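Side-chain contacts in synaptonemal complex protein 2 (Mus musculus, PDB 5IWZ), which forms a major part of the axial and lateral elements of meiotic synaptonemal complexes and is required for chromosome synapsis and for SYCP3 insertion: residues Gln157-Val162 / Gln197-Leu202; Glu174-Met179 / Val223-Arg228. All coordinates share one frame; numbering follows the deposited sequence.

Contact 1: residues Gln157-Val162 / Gln197-Leu202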
ATOM      1  N   GLN A 157      -7.391   0.742 -12.697  1.00 30.70           N
ATOM      2  CA  GLN A 157      -5.939   0.570 -12.729  1.00 27.25           C
ATOM      3  C   GLN A 157      -5.444  -0.124 -11.467  1.00 29.51           C
ATOM      4  O   GLN A 157      -4.606  -1.030 -11.523  1.00 28.25           O
ATOM      5  CB  GLN A 157      -5.243   1.932 -12.858  1.00 25.63           C
ATOM      6  CG  GLN A 157      -5.492   2.678 -14.161  1.00 37.37           C
ATOM      7  CD  GLN A 157      -4.649   2.153 -15.305  1.00 39.38           C
ATOM      8  OE1 GLN A 157      -3.666   1.441 -15.093  1.00 38.86           O
ATOM      9  NE2 GLN A 157      -5.043   2.487 -16.533  1.00 37.58           N
ATOM     10  N   ILE A 158      -5.920   0.329 -10.309  1.00 27.04           N
ATOM     11  CA  ILE A 158      -5.463  -0.239  -9.045  1.00 30.72           C
ATOM     12  C   ILE A 158      -5.894  -1.700  -8.909  1.00 29.57           C
ATOM     13  O   ILE A 158      -5.099  -2.552  -8.492  1.00 30.82           O
ATOM     14  CB  ILE A 158      -5.953   0.628  -7.871  1.00 29.15           C
ATOM     15  CG1 ILE A 158      -5.292   2.012  -7.977  1.00 29.81           C
ATOM     16  CG2 ILE A 158      -5.652  -0.066  -6.519  1.00 26.43           C
ATOM     17  CD1 ILE A 158      -5.741   3.012  -6.918  1.00 33.91           C
ATOM     18  N   CYS A 159      -7.141  -2.020  -9.279  1.00 30.82           N
ATOM     19  CA  CYS A 159      -7.594  -3.411  -9.235  1.00 32.78           C
ATOM     20  C   CYS A 159      -6.733  -4.298 -10.126  1.00 37.85           C
ATOM     21  O   CYS A 159      -6.328  -5.400  -9.725  1.00 32.71           O
ATOM     22  CB  CYS A 159      -9.067  -3.515  -9.653  1.00 34.80           C
ATOM     23  SG  CYS A 159     -10.270  -2.762  -8.538  1.00 37.96           S
ATOM     24  N   ALA A 160      -6.462  -3.841 -11.356  1.00 29.91           N
ATOM     25  CA  ALA A 160      -5.586  -4.603 -12.238  1.00 34.12           C
ATOM     26  C   ALA A 160      -4.212  -4.800 -11.603  1.00 32.34           C
ATOM     27  O   ALA A 160      -3.651  -5.903 -11.651  1.00 35.40           O
ATOM     28  CB  ALA A 160      -5.470  -3.905 -13.599  1.00 37.90           C
ATOM     29  N   LEU A 161      -3.677  -3.747 -10.971  1.00 28.60           N
ATOM     30  CA  LEU A 161      -2.375  -3.828 -10.309  1.00 33.60           C
ATOM     31  C   LEU A 161      -2.393  -4.824  -9.160  1.00 35.76           C
ATOM     32  O   LEU A 161      -1.414  -5.554  -8.939  1.00 31.25           O
ATOM     33  CB  LEU A 161      -1.970  -2.446  -9.793  1.00 35.38           C
ATOM     34  CG  LEU A 161      -0.556  -2.221  -9.253  1.00 40.97           C
ATOM     35  CD1 LEU A 161       0.471  -2.384 -10.367  1.00 35.69           C
ATOM     36  CD2 LEU A 161      -0.419  -0.838  -8.619  1.00 40.33           C
ATOM     37  N   VAL A 162      -3.484  -4.841  -8.394  1.00 35.30           N
ATOM     38  CA  VAL A 162      -3.584  -5.717  -7.233  1.00 34.17           C
ATOM     39  C   VAL A 162      -3.737  -7.170  -7.670  1.00 30.88           C
ATOM     40  O   VAL A 162      -3.238  -8.081  -7.001  1.00 34.42           O
ATOM     41  CB  VAL A 162      -4.741  -5.244  -6.329  1.00 31.79           C
ATOM     42  CG1 VAL A 162      -5.066  -6.275  -5.275  1.00 41.56           C
ATOM     43  CG2 VAL A 162      -4.367  -3.931  -5.638  1.00 24.20           C
ATOM     44  N   GLN A 197     -18.882  -3.995 -17.546  1.00 68.62           N
ATOM     45  CA  GLN A 197     -18.336  -5.338 -17.718  1.00 69.97           C
ATOM     46  C   GLN A 197     -16.915  -5.437 -17.179  1.00 68.63           C
ATOM     47  O   GLN A 197     -16.547  -6.444 -16.561  1.00 67.09           O
ATOM     48  CB  GLN A 197     -18.375  -5.738 -19.193  1.00 75.42           C
ATOM     49  CG  GLN A 197     -17.731  -7.086 -19.503  1.00 75.14           C
ATOM     50  CD  GLN A 197     -18.416  -8.239 -18.808  1.00 78.60           C
ATOM     51  OE1 GLN A 197     -17.763  -9.172 -18.339  1.00 81.32           O
ATOM     52  NE2 GLN A 197     -19.743  -8.188 -18.741  1.00 80.44           N
ATOM     53  N   GLU A 198     -16.100  -4.401 -17.403  1.00 59.86           N
ATOM     54  CA  GLU A 198     -14.704  -4.469 -16.985  1.00 55.52           C
ATOM     55  C   GLU A 198     -14.590  -4.636 -15.476  1.00 47.70           C
ATOM     56  O   GLU A 198     -13.787  -5.444 -15.000  1.00 50.01           O
ATOM     57  CB  GLU A 198     -13.937  -3.224 -17.440  1.00 51.34           C
ATOM     58  CG  GLU A 198     -12.437  -3.340 -17.191  1.00 61.96           C
ATOM     59  CD  GLU A 198     -11.748  -1.994 -16.971  1.00 74.48           C
ATOM     60  OE1 GLU A 198     -12.423  -0.941 -17.043  1.00 73.15           O
ATOM     61  OE2 GLU A 198     -10.519  -1.992 -16.730  1.00 82.45           O
ATOM     62  N   MET A 199     -15.390  -3.885 -14.710  1.00 50.14           N
ATOM     63  CA  MET A 199     -15.326  -3.971 -13.255  1.00 52.84           C
ATOM     64  C   MET A 199     -15.765  -5.345 -12.768  1.00 50.75           C
ATOM     65  O   MET A 199     -15.161  -5.902 -11.841  1.00 47.22           O
ATOM     66  CB  MET A 199     -16.185  -2.877 -12.613  1.00 48.80           C
ATOM     67  CG  MET A 199     -15.492  -1.526 -12.501  1.00 53.68           C
ATOM     68  SD  MET A 199     -13.713  -1.680 -12.209  1.00 60.28           S
ATOM     69  CE  MET A 199     -13.675  -2.074 -10.461  1.00 57.60           C
ATOM     70  N   LEU A 200     -16.811  -5.905 -13.383  1.00 46.09           N
ATOM     71  CA  LEU A 200     -17.299  -7.212 -12.957  1.00 46.67           C
ATOM     72  C   LEU A 200     -16.240  -8.285 -13.159  1.00 54.28           C
ATOM     73  O   LEU A 200     -16.049  -9.151 -12.298  1.00 51.65           O
ATOM     74  CB  LEU A 200     -18.571  -7.578 -13.707  1.00 41.81           C
ATOM     75  CG  LEU A 200     -19.842  -6.913 -13.168  1.00 59.74           C
ATOM     76  CD1 LEU A 200     -20.966  -7.097 -14.165  1.00 67.41           C
ATOM     77  CD2 LEU A 200     -20.237  -7.475 -11.802  1.00 65.96           C
ATOM     78  N   THR A 201     -15.534  -8.240 -14.290  1.00 49.63           N
ATOM     79  CA  THR A 201     -14.415  -9.154 -14.499  1.00 53.62           C
ATOM     80  C   THR A 201     -13.305  -8.924 -13.476  1.00 47.16           C
ATOM     81  O   THR A 201     -12.777  -9.880 -12.892  1.00 46.76           O
ATOM     82  CB  THR A 201     -13.895  -9.004 -15.931  1.00 58.28           C
ATOM     83  OG1 THR A 201     -14.925  -9.376 -16.844  1.00 64.77           O
ATOM     84  CG2 THR A 201     -12.672  -9.876 -16.166  1.00 55.88           C
ATOM     85  N   LEU A 202     -12.927  -7.659 -13.257  1.00 43.71           N
ATOM     86  CA  LEU A 202     -11.865  -7.364 -12.296  1.00 42.82           C
ATOM     87  C   LEU A 202     -12.240  -7.845 -10.901  1.00 44.43           C
ATOM     88  O   LEU A 202     -11.435  -8.485 -10.211  1.00 41.77           O
ATOM     89  CB  LEU A 202     -11.558  -5.866 -12.277  1.00 37.77           C
ATOM     90  CG  LEU A 202     -10.786  -5.366 -13.497  1.00 45.04           C
ATOM     91  CD1 LEU A 202     -10.689  -3.841 -13.494  1.00 43.18           C
ATOM     92  CD2 LEU A 202      -9.404  -6.005 -13.532  1.00 39.54           C
TER

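Contact 2: residues Glu174-Met179 / Val223-Arg228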
ATOM      1  N   GLU A 174       0.292  -0.447  -1.084  1.00 21.15           N
ATOM      2  CA  GLU A 174       0.158   1.003  -1.154  1.00 27.56           C
ATOM      3  C   GLU A 174      -1.014   1.409  -2.049  1.00 23.23           C
ATOM      4  O   GLU A 174      -1.813   2.285  -1.689  1.00 22.07           O
ATOM      5  CB  GLU A 174       1.481   1.598  -1.660  1.00 31.87           C
ATOM      6  CG  GLU A 174       1.409   3.048  -2.106  1.00 41.80           C
ATOM      7  CD  GLU A 174       1.047   3.976  -0.968  1.00 50.42           C
ATOM      8  OE1 GLU A 174       1.186   3.564   0.213  1.00 50.32           O
ATOM      9  OE2 GLU A 174       0.602   5.115  -1.252  1.00 54.49           O
ATOM     10  N   ALA A 175      -1.138   0.775  -3.217  1.00 22.62           N
ATOM     11  CA  ALA A 175      -2.213   1.134  -4.140  1.00 28.13           C
ATOM     12  C   ALA A 175      -3.577   0.735  -3.588  1.00 32.57           C
ATOM     13  O   ALA A 175      -4.541   1.509  -3.662  1.00 25.82           O
ATOM     14  CB  ALA A 175      -1.986   0.471  -5.494  1.00 22.98           C
ATOM     15  N   LEU A 176      -3.674  -0.481  -3.045  1.00 28.71           N
ATOM     16  CA  LEU A 176      -4.941  -0.966  -2.521  1.00 27.72           C
ATOM     17  C   LEU A 176      -5.445  -0.076  -1.387  1.00 26.26           C
ATOM     18  O   LEU A 176      -6.646   0.193  -1.280  1.00 33.93           O
ATOM     19  CB  LEU A 176      -4.771  -2.416  -2.064  1.00 27.91           C
ATOM     20  CG  LEU A 176      -5.961  -3.152  -1.468  1.00 30.16           C
ATOM     21  CD1 LEU A 176      -7.111  -3.020  -2.428  1.00 28.52           C
ATOM     22  CD2 LEU A 176      -5.608  -4.637  -1.230  1.00 29.35           C
ATOM     23  N   LYS A 177      -4.542   0.423  -0.551  1.00 33.63           N
ATOM     24  CA  LYS A 177      -4.980   1.246   0.570  1.00 31.39           C
ATOM     25  C   LYS A 177      -5.426   2.627   0.103  1.00 27.04           C
ATOM     26  O   LYS A 177      -6.394   3.187   0.639  1.00 26.68           O
ATOM     27  CB  LYS A 177      -3.861   1.326   1.606  1.00 37.37           C
ATOM     28  CG  LYS A 177      -3.723   2.631   2.326  1.00 44.69           C
ATOM     29  CD  LYS A 177      -2.584   2.544   3.354  1.00 56.34           C
ATOM     30  CE  LYS A 177      -1.286   2.097   2.690  1.00 61.35           C
ATOM     31  NZ  LYS A 177      -0.337   1.416   3.622  1.00 61.96           N
ATOM     32  N   LYS A 178      -4.747   3.188  -0.900  1.00 26.78           N
ATOM     33  CA  LYS A 178      -5.225   4.430  -1.495  1.00 26.69           C
ATOM     34  C   LYS A 178      -6.588   4.231  -2.142  1.00 24.83           C
ATOM     35  O   LYS A 178      -7.438   5.127  -2.097  1.00 29.35           O
ATOM     36  CB  LYS A 178      -4.209   4.951  -2.511  1.00 30.78           C
ATOM     37  CG  LYS A 178      -2.916   5.469  -1.904  1.00 33.65           C
ATOM     38  CD  LYS A 178      -3.138   6.824  -1.261  1.00 38.80           C
ATOM     39  CE  LYS A 178      -1.828   7.504  -0.898  1.00 42.15           C
ATOM     40  NZ  LYS A 178      -1.086   6.775   0.177  1.00 44.03           N
ATOM     41  N   MET A 179      -6.822   3.063  -2.751  1.00 24.98           N
ATOM     42  CA  MET A 179      -8.127   2.826  -3.364  1.00 22.56           C
ATOM     43  C   MET A 179      -9.240   2.764  -2.321  1.00 35.28           C
ATOM     44  O   MET A 179     -10.324   3.331  -2.526  1.00 31.26           O
ATOM     45  CB  MET A 179      -8.117   1.544  -4.196  1.00 26.85           C
ATOM     46  CG  MET A 179      -9.528   1.170  -4.676  1.00 35.21           C
ATOM     47  SD  MET A 179      -9.610  -0.134  -5.911  1.00 38.59           S
ATOM     48  CE  MET A 179      -9.332  -1.587  -4.909  1.00 42.56           C
ATOM     49  N   VAL A 223     -10.873  -7.833   0.225  1.00 33.13           N
ATOM     50  CA  VAL A 223     -12.200  -8.037   0.809  1.00 36.00           C
ATOM     51  C   VAL A 223     -12.851  -6.692   1.096  1.00 33.36           C
ATOM     52  O   VAL A 223     -14.030  -6.463   0.783  1.00 32.82           O
ATOM     53  CB  VAL A 223     -12.117  -8.893   2.089  1.00 35.50           C
ATOM     54  CG1 VAL A 223     -13.476  -8.902   2.789  1.00 30.75           C
ATOM     55  CG2 VAL A 223     -11.673 -10.331   1.791  1.00 33.09           C
ATOM     56  N   GLU A 224     -12.086  -5.783   1.699  1.00 28.78           N
ATOM     57  CA  GLU A 224     -12.618  -4.465   2.028  1.00 36.71           C
ATOM     58  C   GLU A 224     -13.034  -3.716   0.777  1.00 35.23           C
ATOM     59  O   GLU A 224     -14.108  -3.104   0.745  1.00 41.15           O
ATOM     60  CB  GLU A 224     -11.593  -3.639   2.808  1.00 27.30           C
ATOM     61  CG  GLU A 224     -12.018  -2.175   2.989  1.00 37.07           C
ATOM     62  CD  GLU A 224     -10.975  -1.319   3.703  1.00 42.25           C
ATOM     63  OE1 GLU A 224      -9.923  -1.866   4.110  1.00 45.66           O
ATOM     64  OE2 GLU A 224     -11.207  -0.096   3.862  1.00 34.78           O
ATOM     65  N   ALA A 225     -12.202  -3.754  -0.267  1.00 28.10           N
ATOM     66  CA  ALA A 225     -12.577  -3.089  -1.511  1.00 33.67           C
ATOM     67  C   ALA A 225     -13.853  -3.700  -2.090  1.00 36.37           C
ATOM     68  O   ALA A 225     -14.771  -2.978  -2.497  1.00 36.54           O
ATOM     69  CB  ALA A 225     -11.426  -3.159  -2.523  1.00 32.52           C
ATOM     70  N   LEU A 226     -13.930  -5.036  -2.127  1.00 35.06           N
ATOM     71  CA  LEU A 226     -15.108  -5.691  -2.687  1.00 34.97           C
ATOM     72  C   LEU A 226     -16.359  -5.329  -1.903  1.00 39.43           C
ATOM     73  O   LEU A 226     -17.431  -5.143  -2.492  1.00 36.37           O
ATOM     74  CB  LEU A 226     -14.920  -7.211  -2.733  1.00 31.78           C
ATOM     75  CG  LEU A 226     -13.858  -7.741  -3.716  1.00 42.90           C
ATOM     76  CD1 LEU A 226     -13.615  -9.234  -3.530  1.00 43.93           C
ATOM     77  CD2 LEU A 226     -14.175  -7.414  -5.188  1.00 47.10           C
ATOM     78  N   CYS A 227     -16.244  -5.197  -0.580  1.00 40.93           N
ATOM     79  CA  CYS A 227     -17.421  -4.874   0.223  1.00 39.20           C
ATOM     80  C   CYS A 227     -17.789  -3.393   0.144  1.00 34.79           C
ATOM     81  O   CYS A 227     -18.969  -3.046   0.284  1.00 40.05           O
ATOM     82  CB  CYS A 227     -17.208  -5.310   1.678  1.00 44.60           C
ATOM     83  SG  CYS A 227     -17.128  -7.131   1.898  1.00 43.30           S
ATOM     84  N   ARG A 228     -16.815  -2.513  -0.085  1.00 33.72           N
ATOM     85  CA  ARG A 228     -17.134  -1.106  -0.299  1.00 41.69           C
ATOM     86  C   ARG A 228     -17.829  -0.887  -1.639  1.00 48.44           C
ATOM     87  O   ARG A 228     -18.660   0.020  -1.761  1.00 53.93           O
ATOM     88  CB  ARG A 228     -15.870  -0.245  -0.238  1.00 40.57           C
ATOM     89  CG  ARG A 228     -15.117  -0.279   1.082  1.00 46.70           C
ATOM     90  CD  ARG A 228     -14.008   0.786   1.132  1.00 49.64           C
ATOM     91  NE  ARG A 228     -14.504   1.905   1.911  1.00 57.90           N
ATOM     92  CZ  ARG A 228     -14.187   2.136   3.172  1.00 57.42           C
ATOM     93  NH1 ARG A 228     -13.314   1.356   3.797  1.00 50.30           N
ATOM     94  NH2 ARG A 228     -14.732   3.169   3.797  1.00 64.83           N
TER

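Contact 1: residues Gln157-Val162 / Gln197-Leu202
In the helical, probably armadillo-repeat-like part of this N-terminal portion of the protein, ahead of an Spt16M-like domain, helices 144-163 and 197-212 pack side by side through Cys159 and Leu202, with Ala160 and Met199 completing the contact. The two segments run nearly parallel, their axes approaching to 10.5 Å and crossing at 27°. Leu202 supplies the broadest surface. Its CG lies beside its backbone N, anti to the carbonyl carbon (chi1 -74°), and its two methyls divide between neighbouring residues: CD1 lies 4.2 Å from CB of Cys159, while CD2 lies 4.3 Å from N of Ala160 and 4.5 Å from its CB. Met199 starts off to one side and then folds back, bent at both chi2 and chi3, until its CE rests 4.0 Å from SG of Cys159. The cysteine is therefore touched at CB by a leucine methyl and at SG by a methionine methyl, and no hydrogen bond crosses between the segments. Leu202 also rests on Pro156 and Ile163, extending the seam along helix 144-163. Near-parallel packing of a helix on the next but one is typical of an alpha-solenoid, consistent with the armadillo-repeat-like family.

Contact 2: residues Glu174-Met179 / Val223-Arg228
Ala225 is the focus of this contact: its CB points from helix 216-229 toward helix 169-185, where it is met by two side chains one turn apart, Met179 and Leu176. Met179 makes the closer approach. With CG anti to the backbone N (chi1 172°), the side chain runs extended as far as SD and turns only at chi3 (77°), which carries CE to 3.5 Å from CB of Ala225, a tight approach for two methyl groups. Leu176 adds a looser touch, CD1 lying 4.3 Å from the same CB. The two methyls also pack on each other, Leu176 CD1 being 3.6 Å from Met179 CE, so the alanine meets a joined apolar surface. Each segment holds one salt bridge of its own. On the side toward helix 123-141, Lys178 NZ bonds Glu174 OE2 at 2.8 Å, on the syn side of the carboxylate and 20° out of its plane, an ion pair that probably eases the burial of Glu174. Arg228 NH1 pairs with Glu224 OE2 through a weak, bent bond, and its NH2 adds a salt bridge across to Asp184 of helix 169-185. Between the two segments themselves, direct polar pairing is absent and the meeting is van der Waals contact alone, consistent with apolar side chains closing the buried seam while the arginine bridges helices 169-185 and 216-229 beside it.

The two contacts illustrate how an alpha-solenoid is knitted together: each joins a helix to the next but one, and the pairs alternate along the chain, 144-163 with 197-212 and 169-185 with 216-229. No helix is shared. Contact 1 is partly buried and covers more surface, 152 Å² against 82 Å²; all three touching residues of contact 2 are buried, and it lies nearer the centre of the chain. Both are apolar and use a methionine methyl, but contact 1 spreads over four residues whereas contact 2 converges on one alanine. They meet directly, for SG of Cys159 lies 3.8 Å from SD of Met179, and Ile158 and Leu161 pack on Ala175.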